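Local coordinates for putative uncharacterized protein lp_3323 (Lactobacillus plantarum, PDB 3DC7) that is of unknown function but, as a member of the GDSL-like lipase/acylhydrolase family, probably hydrolyses ester or acyl substrates, at residues Y76-G90 / L123-A137. Numbering follows the deposited sequence. Where two conformers were deposited one is given.
Sequences YQAIPEDADFIAVFG and LQTNWPTVPKLFISA
Trp127, its CG anti to the carbonyl carbon (chi1 -62°), fits its indole into a hollow lined by the side chains of Tyr76, Ile79 and Ile86, with the Pro80 carbonyl as polar rim. Methyl CD1 of Ile86 sits over one indole face, 3.9 Å from the five-membered-ring centroid; Ile79 CG2 covers the same face, CB of Asn126 the opposite one. At the edge, Trp127 CZ3 meets Tyr76 CD2 at 3.8 Å, and NE1 donates to Pro80 O (3.2 Å, N-H...O angle 145°); Ala83 N reaches that oxygen from the opposite face of the carbonyl plane. With an alanine at Trp127, the hollow under Ile86 CD1 is likely to be left unfilled and Pro80 O to lose its indole donor. Beyond this plug, 85-89 and 132-136 run parallel, axes 17° apart, as third and fourth strands across the five-stranded sheet of an SGNH-hydrolase-type alpha/beta fold. On the face carrying Ile86 and Val88, against which Trp127 packs, Val88 CB stands over the Phe134 ring in one of its two conformers, and Leu123 CD2 reaches Ile86 CG2. On the other, Ile135 CG2 lies over the Phe89 ring centre (CH-pi, 3.8 Å to the centroid), and Leu133 CD1 fits between Ala87 CB (3.7 Å) and Phe85 CZ, with helix 206-223 packing against Leu133 and Ile135.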
loop_
_atom_site.group_PDB
_atom_site.type_symbol
_atom_site.label_atom_id
_atom_site.label_comp_id
_atom_site.label_asym_id
_atom_site.label_seq_id
_atom_site.Cartn_x
_atom_site.Cartn_y
_atom_site.Cartn_z
ATOM N N TYR A 76 -5.786 -2.085 -26.452
ATOM C CA TYR A 76 -6.788 -2.493 -25.467
ATOM C C TYR A 76 -8.171 -2.713 -26.086
ATOM O O TYR A 76 -9.003 -3.422 -25.509
ATOM C CB TYR A 76 -6.904 -1.441 -24.349
ATOM C CG TYR A 76 -7.791 -0.253 -24.692
ATOM C CD1 TYR A 76 -7.251 0.904 -25.233
ATOM C CD2 TYR A 76 -9.167 -0.305 -24.484
ATOM C CE1 TYR A 76 -8.055 2.005 -25.540
ATOM C CE2 TYR A 76 -9.989 0.773 -24.802
ATOM C CZ TYR A 76 -9.427 1.931 -25.329
ATOM O OH TYR A 76 -10.239 3.000 -25.652
ATOM N N GLN A 77 -8.414 -2.084 -27.239
ATOM C CA GLN A 77 -9.712 -2.122 -27.923
ATOM C C GLN A 77 -9.986 -3.495 -28.538
ATOM O O GLN A 77 -11.109 -3.772 -28.969
ATOM C CB GLN A 77 -9.795 -1.019 -28.984
ATOM C CG GLN A 77 -9.483 0.368 -28.426
ATOM C CD GLN A 77 -9.801 1.529 -29.369
ATOM O OE1 GLN A 77 -10.183 2.612 -28.917
ATOM N NE2 GLN A 77 -9.619 1.323 -30.668
ATOM N N ALA A 78 -8.963 -4.357 -28.541
ATOM C CA ALA A 78 -9.101 -5.755 -28.986
ATOM C C ALA A 78 -9.485 -6.736 -27.870
ATOM O O ALA A 78 -9.693 -7.925 -28.132
ATOM C CB ALA A 78 -7.815 -6.228 -29.686
ATOM N N ILE A 79 -9.550 -6.248 -26.632
ATOM C CA ILE A 79 -10.018 -7.055 -25.498
ATOM C C ILE A 79 -11.464 -7.502 -25.789
ATOM O O ILE A 79 -12.303 -6.680 -26.186
ATOM C CB ILE A 79 -9.888 -6.277 -24.132
ATOM C CG1 ILE A 79 -8.411 -6.029 -23.774
ATOM C CG2 ILE A 79 -10.580 -7.005 -22.987
ATOM C CD1 ILE A 79 -8.202 -4.965 -22.674
ATOM N N PRO A 80 -11.748 -8.811 -25.628
ATOM C CA PRO A 80 -13.101 -9.356 -25.868
ATOM C C PRO A 80 -14.172 -8.646 -25.041
ATOM O O PRO A 80 -13.936 -8.310 -23.868
ATOM C CB PRO A 80 -12.976 -10.804 -25.408
ATOM C CG PRO A 80 -11.523 -11.112 -25.487
ATOM C CD PRO A 80 -10.794 -9.858 -25.207
ATOM N N GLU A 81 -15.336 -8.419 -25.642
ATOM C CA GLU A 81 -16.427 -7.696 -24.965
ATOM C C GLU A 81 -16.927 -8.371 -23.660
ATOM O O GLU A 81 -17.380 -7.689 -22.731
ATOM C CB GLU A 81 -17.575 -7.394 -25.940
ATOM C CG GLU A 81 -17.517 -5.964 -26.514
ATOM C CD GLU A 81 -17.655 -5.887 -28.047
ATOM O OE1 GLU A 81 -18.407 -6.702 -28.641
ATOM O OE2 GLU A 81 -17.013 -4.992 -28.661
ATOM N N ASP A 82 -16.818 -9.695 -23.590
ATOM C CA ASP A 82 -17.250 -10.434 -22.397
ATOM C C ASP A 82 -16.086 -10.934 -21.516
ATOM O O ASP A 82 -16.202 -11.951 -20.820
ATOM C CB ASP A 82 -18.182 -11.585 -22.794
ATOM C CG ASP A 82 -17.505 -12.599 -23.690
ATOM O OD1 ASP A 82 -16.551 -12.228 -24.416
ATOM O OD2 ASP A 82 -17.940 -13.775 -23.674
ATOM N N ALA A 83 -14.968 -10.214 -21.545
ATOM C CA ALA A 83 -13.884 -10.436 -20.595
ATOM C C ALA A 83 -14.420 -10.253 -19.178
ATOM O O ALA A 83 -15.129 -9.285 -18.914
ATOM C CB ALA A 83 -12.763 -9.459 -20.854
ATOM N N ASP A 84 -14.112 -11.186 -18.277
ATOM C CA ASP A 84 -14.564 -11.052 -16.885
ATOM C C ASP A 84 -13.465 -10.561 -15.944
ATOM O O ASP A 84 -13.716 -10.329 -14.754
ATOM C CB ASP A 84 -15.225 -12.343 -16.363
ATOM C CG ASP A 84 -14.228 -13.422 -16.010
ATOM O OD1 ASP A 84 -13.062 -13.335 -16.440
ATOM O OD2 ASP A 84 -14.617 -14.377 -15.305
ATOM N N PHE A 85 -12.259 -10.405 -16.490
ATOM C CA PHE A 85 -11.103 -9.874 -15.774
ATOM C C PHE A 85 -10.133 -9.292 -16.791
ATOM O O PHE A 85 -9.871 -9.905 -17.828
ATOM C CB PHE A 85 -10.414 -10.980 -14.962
ATOM C CG PHE A 85 -9.136 -10.542 -14.265
ATOM C CD1 PHE A 85 -9.165 -9.588 -13.241
ATOM C CD2 PHE A 85 -7.910 -11.108 -14.613
ATOM C CE1 PHE A 85 -7.985 -9.194 -12.588
ATOM C CE2 PHE A 85 -6.735 -10.725 -13.980
ATOM C CZ PHE A 85 -6.771 -9.766 -12.951
ATOM N N ILE A 86 -9.611 -8.108 -16.500
ATOM C CA ILE A 86 -8.607 -7.493 -17.354
ATOM C C ILE A 86 -7.357 -7.133 -16.565
ATOM O O ILE A 86 -7.413 -6.386 -15.586
ATOM C CB ILE A 86 -9.152 -6.247 -18.106
ATOM C CG1 ILE A 86 -10.306 -6.659 -19.031
ATOM C CG2 ILE A 86 -8.027 -5.564 -18.905
ATOM C CD1 ILE A 86 -11.304 -5.535 -19.339
ATOM N N ALA A 87 -6.234 -7.671 -17.013
ATOM C CA ALA A 87 -4.936 -7.356 -16.451
ATOM C C ALA A 87 -4.069 -6.629 -17.488
ATOM O O ALA A 87 -4.004 -7.029 -18.661
ATOM C CB ALA A 87 -4.261 -8.620 -15.987
ATOM N N VAL A 88 -3.425 -5.548 -17.054
ATOM C CA VAL A 88 -2.459 -4.838 -17.889
ATOM C C VAL A 88 -1.076 -4.906 -17.264
ATOM O O VAL A 88 -0.882 -4.528 -16.104
ATOM C CB VAL A 88 -2.861 -3.372 -18.141
ATOM C CG1 VAL A 88 -1.832 -2.672 -19.037
ATOM C CG2 VAL A 88 -4.266 -3.306 -18.740
ATOM N N PHE A 89 -0.122 -5.400 -18.042
ATOM C CA PHE A 89 1.231 -5.618 -17.560
ATOM C C PHE A 89 2.209 -4.876 -18.488
ATOM O O PHE A 89 2.736 -5.435 -19.451
ATOM C CB PHE A 89 1.486 -7.130 -17.500
ATOM C CG PHE A 89 2.708 -7.536 -16.705
ATOM C CD1 PHE A 89 3.763 -6.655 -16.488
ATOM C CD2 PHE A 89 2.815 -8.823 -16.227
ATOM C CE1 PHE A 89 4.886 -7.048 -15.791
ATOM C CE2 PHE A 89 3.946 -9.236 -15.523
ATOM C CZ PHE A 89 4.978 -8.350 -15.303
ATOM N N GLY A 90 2.425 -3.596 -18.211
ATOM C CA GLY A 90 3.229 -2.759 -19.095
ATOM C C GLY A 90 4.034 -1.680 -18.397
ATOM O O GLY A 90 3.908 -1.484 -17.183
ATOM N N LEU A 123 -10.667 1.678 -20.691
ATOM C CA LEU A 123 -11.043 0.480 -19.941
ATOM C C LEU A 123 -12.284 0.688 -19.077
ATOM O O LEU A 123 -13.139 -0.199 -18.986
ATOM C CB LEU A 123 -9.881 0.005 -19.070
ATOM C CG LEU A 123 -8.645 -0.566 -19.768
ATOM C CD1 LEU A 123 -7.470 -0.666 -18.809
ATOM C CD2 LEU A 123 -8.943 -1.912 -20.393
ATOM N N GLN A 124 -12.363 1.854 -18.436
ATOM C CA GLN A 124 -13.430 2.156 -17.486
ATOM C C GLN A 124 -14.721 2.505 -18.213
ATOM O O GLN A 124 -15.807 2.261 -17.696
ATOM C CB GLN A 124 -13.038 3.310 -16.553
ATOM C CG GLN A 124 -11.895 3.031 -15.579
ATOM C CD GLN A 124 -12.204 1.916 -14.581
ATOM O OE1 GLN A 124 -12.524 0.796 -14.973
ATOM N NE2 GLN A 124 -12.090 2.218 -13.286
ATOM N N THR A 125 -14.582 3.073 -19.415
ATOM C CA THR A 125 -15.710 3.422 -20.259
ATOM C C THR A 125 -16.330 2.167 -20.834
ATOM O O THR A 125 -17.547 2.009 -20.783
ATOM C CB THR A 125 -15.284 4.369 -21.386
ATOM O OG1 THR A 125 -14.718 5.550 -20.805
ATOM C CG2 THR A 125 -16.462 4.757 -22.258
ATOM N N ASN A 126 -15.498 1.257 -21.340
ATOM C CA ASN A 126 -16.026 0.101 -22.085
ATOM C C ASN A 126 -16.257 -1.178 -21.288
ATOM O O ASN A 126 -17.019 -2.026 -21.714
ATOM C CB ASN A 126 -15.185 -0.159 -23.336
ATOM C CG ASN A 126 -15.231 1.006 -24.303
ATOM O OD1 ASN A 126 -16.245 1.224 -24.975
ATOM N ND2 ASN A 126 -14.151 1.786 -24.357
ATOM N N TRP A 127 -15.588 -1.319 -20.149
ATOM C CA TRP A 127 -15.828 -2.442 -19.229
ATOM C C TRP A 127 -16.038 -1.911 -17.796
ATOM O O TRP A 127 -15.252 -2.204 -16.892
ATOM C CB TRP A 127 -14.661 -3.426 -19.267
ATOM C CG TRP A 127 -14.427 -4.068 -20.608
ATOM C CD1 TRP A 127 -14.967 -5.245 -21.067
ATOM C CD2 TRP A 127 -13.576 -3.584 -21.655
ATOM N NE1 TRP A 127 -14.501 -5.514 -22.329
ATOM C CE2 TRP A 127 -13.651 -4.513 -22.716
ATOM C CE3 TRP A 127 -12.757 -2.457 -21.800
ATOM C CZ2 TRP A 127 -12.941 -4.346 -23.909
ATOM C CZ3 TRP A 127 -12.054 -2.292 -22.982
ATOM C CH2 TRP A 127 -12.155 -3.232 -24.023
ATOM N N PRO A 128 -17.106 -1.122 -17.586
ATOM C CA PRO A 128 -17.310 -0.444 -16.292
ATOM C C PRO A 128 -17.474 -1.380 -15.083
ATOM O O PRO A 128 -17.066 -1.018 -13.976
ATOM C CB PRO A 128 -18.573 0.390 -16.522
ATOM C CG PRO A 128 -19.270 -0.259 -17.693
ATOM C CD PRO A 128 -18.183 -0.813 -18.554
ATOM N N THR A 129 -18.036 -2.568 -15.293
ATOM C CA THR A 129 -18.241 -3.497 -14.190
ATOM C C THR A 129 -17.173 -4.603 -14.100
ATOM O O THR A 129 -17.220 -5.431 -13.206
ATOM C CB THR A 129 -19.662 -4.121 -14.231
ATOM O OG1 THR A 129 -19.765 -5.033 -15.331
ATOM C CG2 THR A 129 -20.736 -3.040 -14.363
ATOM N N VAL A 130 -16.206 -4.618 -15.008
ATOM C CA VAL A 130 -15.193 -5.689 -15.020
ATOM C C VAL A 130 -14.048 -5.361 -14.051
ATOM O O VAL A 130 -13.526 -4.249 -14.091
ATOM C CB VAL A 130 -14.644 -5.932 -16.454
ATOM C CG1 VAL A 130 -13.428 -6.835 -16.442
ATOM C CG2 VAL A 130 -15.737 -6.516 -17.350
ATOM N N PRO A 131 -13.681 -6.313 -13.161
ATOM C CA PRO A 131 -12.520 -6.097 -12.305
ATOM C C PRO A 131 -11.227 -6.012 -13.116
ATOM O O PRO A 131 -11.023 -6.788 -14.057
ATOM C CB PRO A 131 -12.512 -7.329 -11.382
ATOM C CG PRO A 131 -13.325 -8.348 -12.076
ATOM C CD PRO A 131 -14.341 -7.604 -12.881
ATOM N N LYS A 132 -10.377 -5.054 -12.758
ATOM C CA LYS A 132 -9.137 -4.811 -13.490
ATOM C C LYS A 132 -7.996 -4.571 -12.535
ATOM O O LYS A 132 -8.184 -3.999 -11.466
ATOM C CB LYS A 132 -9.245 -3.554 -14.360
ATOM C CG LYS A 132 -10.496 -3.445 -15.154
ATOM C CD LYS A 132 -10.699 -2.033 -15.640
ATOM C CE LYS A 132 -12.047 -1.938 -16.298
ATOM N NZ LYS A 132 -13.097 -1.826 -15.256
ATOM N N LEU A 133 -6.804 -4.981 -12.938
ATOM C CA LEU A 133 -5.616 -4.522 -12.250
ATOM C C LEU A 133 -4.469 -4.167 -13.194
ATOM O O LEU A 133 -4.373 -4.689 -14.313
ATOM C CB LEU A 133 -5.179 -5.485 -11.132
ATOM C CG LEU A 133 -4.679 -6.919 -11.304
ATOM C CD1 LEU A 133 -3.984 -7.140 -12.600
ATOM C CD2 LEU A 133 -3.717 -7.236 -10.189
ATOM N N PHE A 134 -3.612 -3.264 -12.728
ATOM C CA PHE A 134 -2.400 -2.865 -13.429
ATOM C C PHE A 134 -1.196 -3.482 -12.751
ATOM O O PHE A 134 -1.035 -3.358 -11.537
ATOM C CB PHE A 134 -2.264 -1.341 -13.435
ATOM C CG PHE A 134 -2.747 -0.700 -14.697
ATOM C CD1 PHE A 134 -1.875 0.022 -15.496
ATOM C CD2 PHE A 134 -4.076 -0.837 -15.102
ATOM C CE1 PHE A 134 -2.312 0.614 -16.676
ATOM C CE2 PHE A 134 -4.522 -0.255 -16.285
ATOM C CZ PHE A 134 -3.640 0.469 -17.069
ATOM N N ILE A 135 -0.363 -4.157 -13.538
ATOM C CA ILE A 135 0.850 -4.792 -13.021
ATOM C C ILE A 135 2.063 -4.073 -13.605
ATOM O O ILE A 135 2.187 -3.964 -14.820
ATOM C CB ILE A 135 0.905 -6.302 -13.371
ATOM C CG1 ILE A 135 -0.370 -7.017 -12.888
ATOM C CG2 ILE A 135 2.117 -6.926 -12.744
ATOM C CD1 ILE A 135 -0.622 -8.331 -13.578
ATOM N N SER A 136 2.943 -3.563 -12.746
ATOM C CA SER A 136 4.203 -2.981 -13.233
ATOM C C SER A 136 5.402 -3.873 -12.893
ATOM O O SER A 136 5.409 -4.552 -11.864
ATOM C CB SER A 136 4.396 -1.571 -12.694
ATOM O OG SER A 136 4.481 -1.576 -11.284
ATOM N N ALA A 137 6.415 -3.843 -13.753
ATOM C CA ALA A 137 7.500 -4.827 -13.762
ATOM C C ALA A 137 8.535 -4.700 -12.660
ATOM O O ALA A 137 8.719 -3.645 -12.064
ATOM C CB ALA A 137 8.197 -4.813 -15.112
HETATM O O HOH W 1 -13.414 4.121 -25.481
#